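Local coordinates for competence damage-inducible protein A (Enterobacter cloacae subsp. cloacae, PDB 5VU3), which is of unknown function but belongs to the CinA family, whose relatives include nicotinamide-nucleotide amidases that recycle pyridine nucleotides, at residues L73-E78 / T92-S97; K19-R24 / E163-L168. One frame throughout, in Å; residues are numbered along the deposited sequence. Where two conformers were deposited one is given.

Contact 1 (L73-E78 / T92-S97)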
loop_
_atom_site.group_PDB
_atom_site.type_symbol
_atom_site.label_atom_id
_atom_site.label_comp_id
_atom_site.label_asym_id
_atom_site.label_seq_id
_atom_site.Cartn_x
_atom_site.Cartn_y
_atom_site.Cartn_z
ATOM N N LEU A 73 -11.605 4.426 8.581
ATOM C CA LEU A 73 -11.940 3.086 9.029
ATOM C C LEU A 73 -12.911 3.071 10.201
ATOM O O LEU A 73 -13.208 1.994 10.723
ATOM C CB LEU A 73 -10.666 2.327 9.405
ATOM C CG LEU A 73 -9.733 1.942 8.251
ATOM C CD1 LEU A 73 -8.448 1.304 8.768
ATOM C CD2 LEU A 73 -10.437 1.012 7.267
ATOM N N GLY A 74 -13.407 4.226 10.631
ATOM C CA GLY A 74 -14.413 4.247 11.680
ATOM C C GLY A 74 -13.952 3.663 12.993
ATOM O O GLY A 74 -14.779 3.176 13.774
ATOM N N VAL A 75 -12.648 3.684 13.258
ATOM C CA VAL A 75 -12.148 3.270 14.561
ATOM C C VAL A 75 -12.666 4.234 15.618
ATOM O O VAL A 75 -12.610 5.460 15.446
ATOM C CB VAL A 75 -10.614 3.205 14.552
ATOM C CG1 VAL A 75 -10.069 3.020 15.971
ATOM C CG2 VAL A 75 -10.131 2.081 13.621
ATOM N N SER A 76 -13.190 3.683 16.709
ATOM C CA SER A 76 -13.790 4.498 17.755
ATOM C C SER A 76 -12.728 5.315 18.485
ATOM O O SER A 76 -11.694 4.768 18.882
ATOM C CB SER A 76 -14.537 3.611 18.744
ATOM O OG SER A 76 -14.800 4.318 19.939
ATOM N N PRO A 77 -12.947 6.615 18.694
ATOM C CA PRO A 77 -11.987 7.395 19.491
ATOM C C PRO A 77 -11.818 6.873 20.908
ATOM O O PRO A 77 -10.720 6.973 21.472
ATOM C CB PRO A 77 -12.587 8.812 19.478
ATOM C CG PRO A 77 -13.520 8.833 18.302
ATOM C CD PRO A 77 -14.062 7.439 18.194
ATOM N N GLU A 78 -12.875 6.316 21.509
ATOM C CA GLU A 78 -12.737 5.754 22.847
ATOM C C GLU A 78 -11.930 4.461 22.833
ATOM O O GLU A 78 -11.251 4.148 23.816
ATOM C CB GLU A 78 -14.110 5.523 23.472
ATOM C CG GLU A 78 -14.056 5.135 24.946
ATOM C CD GLU A 78 -13.346 6.172 25.816
ATOM O OE1 GLU A 78 -13.439 7.383 25.518
ATOM O OE2 GLU A 78 -12.696 5.770 26.806
ATOM N N THR A 92 -8.888 -5.095 15.455
ATOM C CA THR A 92 -10.187 -5.716 15.223
ATOM C C THR A 92 -11.105 -4.771 14.456
ATOM O O THR A 92 -11.749 -5.165 13.476
ATOM C CB THR A 92 -10.827 -6.124 16.551
ATOM O OG1 THR A 92 -10.067 -7.188 17.137
ATOM C CG2 THR A 92 -12.260 -6.601 16.325
ATOM N N GLU A 93 -11.172 -3.510 14.889
ATOM C CA GLU A 93 -12.049 -2.555 14.220
ATOM C C GLU A 93 -11.516 -2.208 12.837
ATOM O O GLU A 93 -12.293 -2.035 11.891
ATOM C CB GLU A 93 -12.211 -1.293 15.079
ATOM C CG GLU A 93 -12.866 -1.537 16.442
ATOM C CD GLU A 93 -12.917 -0.295 17.331
ATOM O OE1 GLU A 93 -12.489 0.796 16.895
ATOM O OE2 GLU A 93 -13.389 -0.413 18.482
ATOM N N MET A 94 -10.189 -2.096 12.705
ATOM C CA MET A 94 -9.593 -1.826 11.400
ATOM C C MET A 94 -9.910 -2.939 10.414
ATOM O O MET A 94 -10.263 -2.675 9.257
ATOM C CB MET A 94 -8.076 -1.679 11.532
ATOM C CG MET A 94 -7.598 -0.404 12.210
ATOM S SD MET A 94 -5.796 -0.457 12.412
ATOM C CE MET A 94 -5.209 -0.414 10.709
ATOM N N ALA A 95 -9.782 -4.196 10.855
ATOM C CA ALA A 95 -9.994 -5.322 9.951
ATOM C C ALA A 95 -11.455 -5.426 9.527
ATOM O O ALA A 95 -11.748 -5.725 8.367
ATOM C CB ALA A 95 -9.530 -6.619 10.611
ATOM N N ALA A 96 -12.382 -5.191 10.458
ATOM C CA ALA A 96 -13.798 -5.258 10.121
ATOM C C ALA A 96 -14.169 -4.182 9.109
ATOM O O ALA A 96 -14.916 -4.438 8.157
ATOM C CB ALA A 96 -14.647 -5.118 11.389
ATOM N N SER A 97 -13.656 -2.971 9.300
ATOM C CA SER A 97 -14.018 -1.864 8.423
ATOM C C SER A 97 -13.436 -2.045 7.020
ATOM O O SER A 97 -14.143 -1.867 6.022
ATOM C CB SER A 97 -13.550 -0.549 9.037
ATOM O OG SER A 97 -13.644 0.508 8.099
#
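Leu-73 lies against the face of helix 88-101 with the two methyls of its fork on different partners. CD1 lies against the Met-94 chain, 3.9 Å from its CG, while CD2 leans over the hydroxyl of Ser-97. The carbonyl of the same leucine also turns to that serine: Ser-97 OG sits 3.0 Å from Leu-73 O in a weak hydrogen bond. With its OG anti to the backbone N (chi1 168°), Ser-97 places the hydroxyl beside this carbonyl oxygen. Gly-74, with positive phi, is the first residue to leave the helical conformation after helix 66-73, and the chain swings from there along the neighbouring helix. Val-75 straddles a polar and an apolar neighbour, CG1 lying 3.4 Å from Glu-93 OE1 and CG2 3.8 Å from Met-94 CG. Here the connection between helices 66-73 and 77-83 is laid on helix 88-101, whose Met-94 also reaches Ala-109 of strand 106-112, in the alpha/beta fold of the CinA family. The backbone N-H of Ser-76 points into the Glu-93 carboxylate, with N to OE1 at 3.0 Å and an angle of 161° at the hydrogen; it approaches from the syn side, 27° out of the carboxylate plane. The extended glutamate chain beyond CG carries the carboxylate from the helix to the loop, and its OE2 is hydrogen-bonded to Thr-79 OG1. Ser-76 is the N-cap of helix 77-83, its OG accepting a weak bond from Glu-78 N at 3.2 Å.

Contact 2 (K19-R24 / E163-L168). With ACT (acetate ion), chain I.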
loop_
_atom_site.group_PDB
_atom_site.type_symbol
_atom_site.label_atom_id
_atom_site.label_comp_id
_atom_site.label_asym_id
_atom_site.label_seq_id
_atom_site.Cartn_x
_atom_site.Cartn_y
_atom_site.Cartn_z
ATOM N N LYS A 19 2.094 -17.307 -2.747
ATOM C CA LYS A 19 1.652 -18.342 -3.679
ATOM C C LYS A 19 0.700 -19.323 -3.000
ATOM O O LYS A 19 -0.354 -19.669 -3.554
ATOM C CB LYS A 19 2.858 -19.076 -4.263
ATOM C CG LYS A 19 2.501 -20.129 -5.290
ATOM C CD LYS A 19 3.765 -20.721 -5.895
ATOM C CE LYS A 19 3.452 -21.686 -7.022
ATOM N NZ LYS A 19 4.704 -22.307 -7.535
ATOM N N LYS A 20 1.052 -19.777 -1.793
ATOM C CA LYS A 20 0.162 -20.659 -1.040
ATOM C C LYS A 20 -1.177 -19.981 -0.774
ATOM O O LYS A 20 -2.243 -20.587 -0.934
ATOM C CB LYS A 20 0.812 -21.059 0.284
ATOM C CG LYS A 20 1.710 -22.282 0.243
ATOM C CD LYS A 20 2.690 -22.249 1.410
ATOM C CE LYS A 20 2.986 -23.636 1.955
ATOM N NZ LYS A 20 2.066 -23.991 3.075
ATOM N N LEU A 21 -1.131 -18.719 -0.344
ATOM C CA LEU A 21 -2.346 -17.989 -0.001
ATOM C C LEU A 21 -3.224 -17.771 -1.227
ATOM O O LEU A 21 -4.449 -17.937 -1.160
ATOM C CB LEU A 21 -1.965 -16.656 0.650
ATOM C CG LEU A 21 -3.082 -15.704 1.069
ATOM C CD1 LEU A 21 -3.968 -16.365 2.113
ATOM C CD2 LEU A 21 -2.476 -14.404 1.617
ATOM N N ALA A 22 -2.613 -17.399 -2.356
ATOM C CA ALA A 22 -3.342 -17.287 -3.615
ATOM C C ALA A 22 -4.122 -18.560 -3.926
ATOM O O ALA A 22 -5.293 -18.506 -4.318
ATOM C CB ALA A 22 -2.365 -16.978 -4.752
ATOM N N SER A 23 -3.480 -19.720 -3.762
ATOM C CA SER A 23 -4.151 -20.987 -4.039
ATOM C C SER A 23 -5.371 -21.171 -3.147
ATOM O O SER A 23 -6.462 -21.511 -3.628
ATOM C CB SER A 23 -3.178 -22.151 -3.855
ATOM O OG SER A 23 -2.414 -22.369 -5.026
ATOM N N ARG A 24 -5.205 -20.961 -1.835
ATOM C CA ARG A 24 -6.315 -21.168 -0.906
ATOM C C ARG A 24 -7.471 -20.226 -1.212
ATOM O O ARG A 24 -8.636 -20.639 -1.244
ATOM C CB ARG A 24 -5.861 -20.966 0.540
ATOM C CG ARG A 24 -4.559 -21.629 0.923
ATOM C CD ARG A 24 -4.768 -23.044 1.420
ATOM N NE ARG A 24 -3.594 -23.556 2.128
ATOM C CZ ARG A 24 -2.425 -23.825 1.552
ATOM N NH1 ARG A 24 -2.255 -23.630 0.248
ATOM N NH2 ARG A 24 -1.422 -24.294 2.281
ATOM N N GLU A 163 0.429 -16.760 9.280
ATOM C CA GLU A 163 -0.724 -17.061 10.116
ATOM C C GLU A 163 -1.987 -17.231 9.286
ATOM O O GLU A 163 -2.774 -18.151 9.530
ATOM C CB GLU A 163 -0.897 -15.958 11.157
ATOM C CG GLU A 163 0.202 -15.957 12.203
ATOM C CD GLU A 163 0.495 -17.360 12.708
ATOM O OE1 GLU A 163 -0.281 -17.842 13.559
ATOM O OE2 GLU A 163 1.487 -17.979 12.249
ATOM N N LEU A 164 -2.211 -16.344 8.312
ATOM C CA LEU A 164 -3.411 -16.458 7.488
ATOM C C LEU A 164 -3.414 -17.758 6.699
ATOM O O LEU A 164 -4.454 -18.416 6.579
ATOM C CB LEU A 164 -3.532 -15.267 6.535
ATOM C CG LEU A 164 -4.833 -15.276 5.716
ATOM C CD1 LEU A 164 -6.051 -15.391 6.643
ATOM C CD2 LEU A 164 -4.961 -14.038 4.817
ATOM N N VAL A 165 -2.261 -18.141 6.141
ATOM C CA VAL A 165 -2.178 -19.399 5.401
ATOM C C VAL A 165 -2.608 -20.559 6.289
ATOM O O VAL A 165 -3.413 -21.411 5.891
ATOM C CB VAL A 165 -0.756 -19.608 4.847
ATOM C CG1 VAL A 165 -0.574 -21.054 4.403
ATOM C CG2 VAL A 165 -0.509 -18.666 3.677
ATOM N N THR A 166 -2.082 -20.599 7.514
ATOM C CA THR A 166 -2.459 -21.647 8.455
ATOM C C THR A 166 -3.953 -21.624 8.741
ATOM O O THR A 166 -4.607 -22.673 8.747
ATOM C CB THR A 166 -1.671 -21.487 9.753
ATOM O OG1 THR A 166 -0.272 -21.610 9.476
ATOM C CG2 THR A 166 -2.083 -22.557 10.761
ATOM N N LYS A 167 -4.510 -20.432 8.974
ATOM C CA LYS A 167 -5.930 -20.324 9.291
ATOM C C LYS A 167 -6.815 -20.796 8.148
ATOM O O LYS A 167 -7.955 -21.206 8.393
ATOM C CB LYS A 167 -6.274 -18.881 9.662
ATOM C CG LYS A 167 -5.741 -18.459 11.030
ATOM C CD LYS A 167 -5.727 -16.947 11.173
ATOM C CE LYS A 167 -5.519 -16.520 12.616
ATOM N NZ LYS A 167 -4.453 -17.296 13.303
ATOM N N LEU A 168 -6.320 -20.759 6.911
ATOM C CA LEU A 168 -7.095 -21.192 5.756
ATOM C C LEU A 168 -6.752 -22.604 5.290
ATOM O O LEU A 168 -7.301 -23.055 4.281
ATOM C CB LEU A 168 -6.913 -20.209 4.593
ATOM C CG LEU A 168 -7.366 -18.761 4.798
ATOM C CD1 LEU A 168 -6.832 -17.894 3.675
ATOM C CD2 LEU A 168 -8.890 -18.672 4.854
HETATM C C ACT I . 0.706 -26.229 -1.258
HETATM O O ACT I . 0.143 -25.911 -0.175
HETATM O OXT ACT I . 0.206 -26.797 -2.267
HETATM C CH3 ACT I . 2.225 -25.874 -1.346
#
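Leu-21 packs against Val-165, the pair whose CA atoms are nearest across the two segments, and the dense half of the contact gathers around this leucine. Its CB meets Val-165 CG2 at 3.9 Å, and its CD1 touches two leucine methyls of 163-168, 3.7 Å from Leu-164 CD2 and 3.6 Å from Leu-168 CD1. A chi1 of 179° sends the Leu-21 fork across toward the second helix although its first bond does not aim there. The short helical segments run 34° apart with axes 9.6 Å from each other, packing side by side on the sheet; Leu-21 and Leu-164 both touch Leu-32 of strand 32-37, as expected for a layered alpha/beta fold. The other half is looser and polar. Arg-24, bent at chi2 (-89°), brings NH2 within 4.0 Å of Val-165 CG1, and its CD lies 3.8 Å from Leu-168 O, while NE is hydrogen-bonded to Ser-169 OG. Arg-24 NH1 and NH2 each make a weak 3.3 Å bond to O of an acetate ion, probably from the crystallisation liquor. Lys-20 crosses Val-165 at about a right angle with NZ near CG1, its own CG near the acetate methyl.

In the fold
From the N terminus, the chain enters helix 14-28, which supplies the first half of contact 2, and passes through strands 32-37 and 57-63 before reaching helix 66-73. Contact 1 then closes a short loop, with 13 residues between its segments, bringing the link into helix 77-83 against helix 88-101. Strands 106-112, 127-134 and 137-144 follow, and helix 149-167 finally returns to helix 14-28, closing contact 2 across 138 intervening residues. Contact 1 is thus nested within the loop of contact 2. Their centres lie 24 Å apart and they do not touch: contact 1 ties together three successive helices, whereas contact 2 joins the first and last helices of the fold.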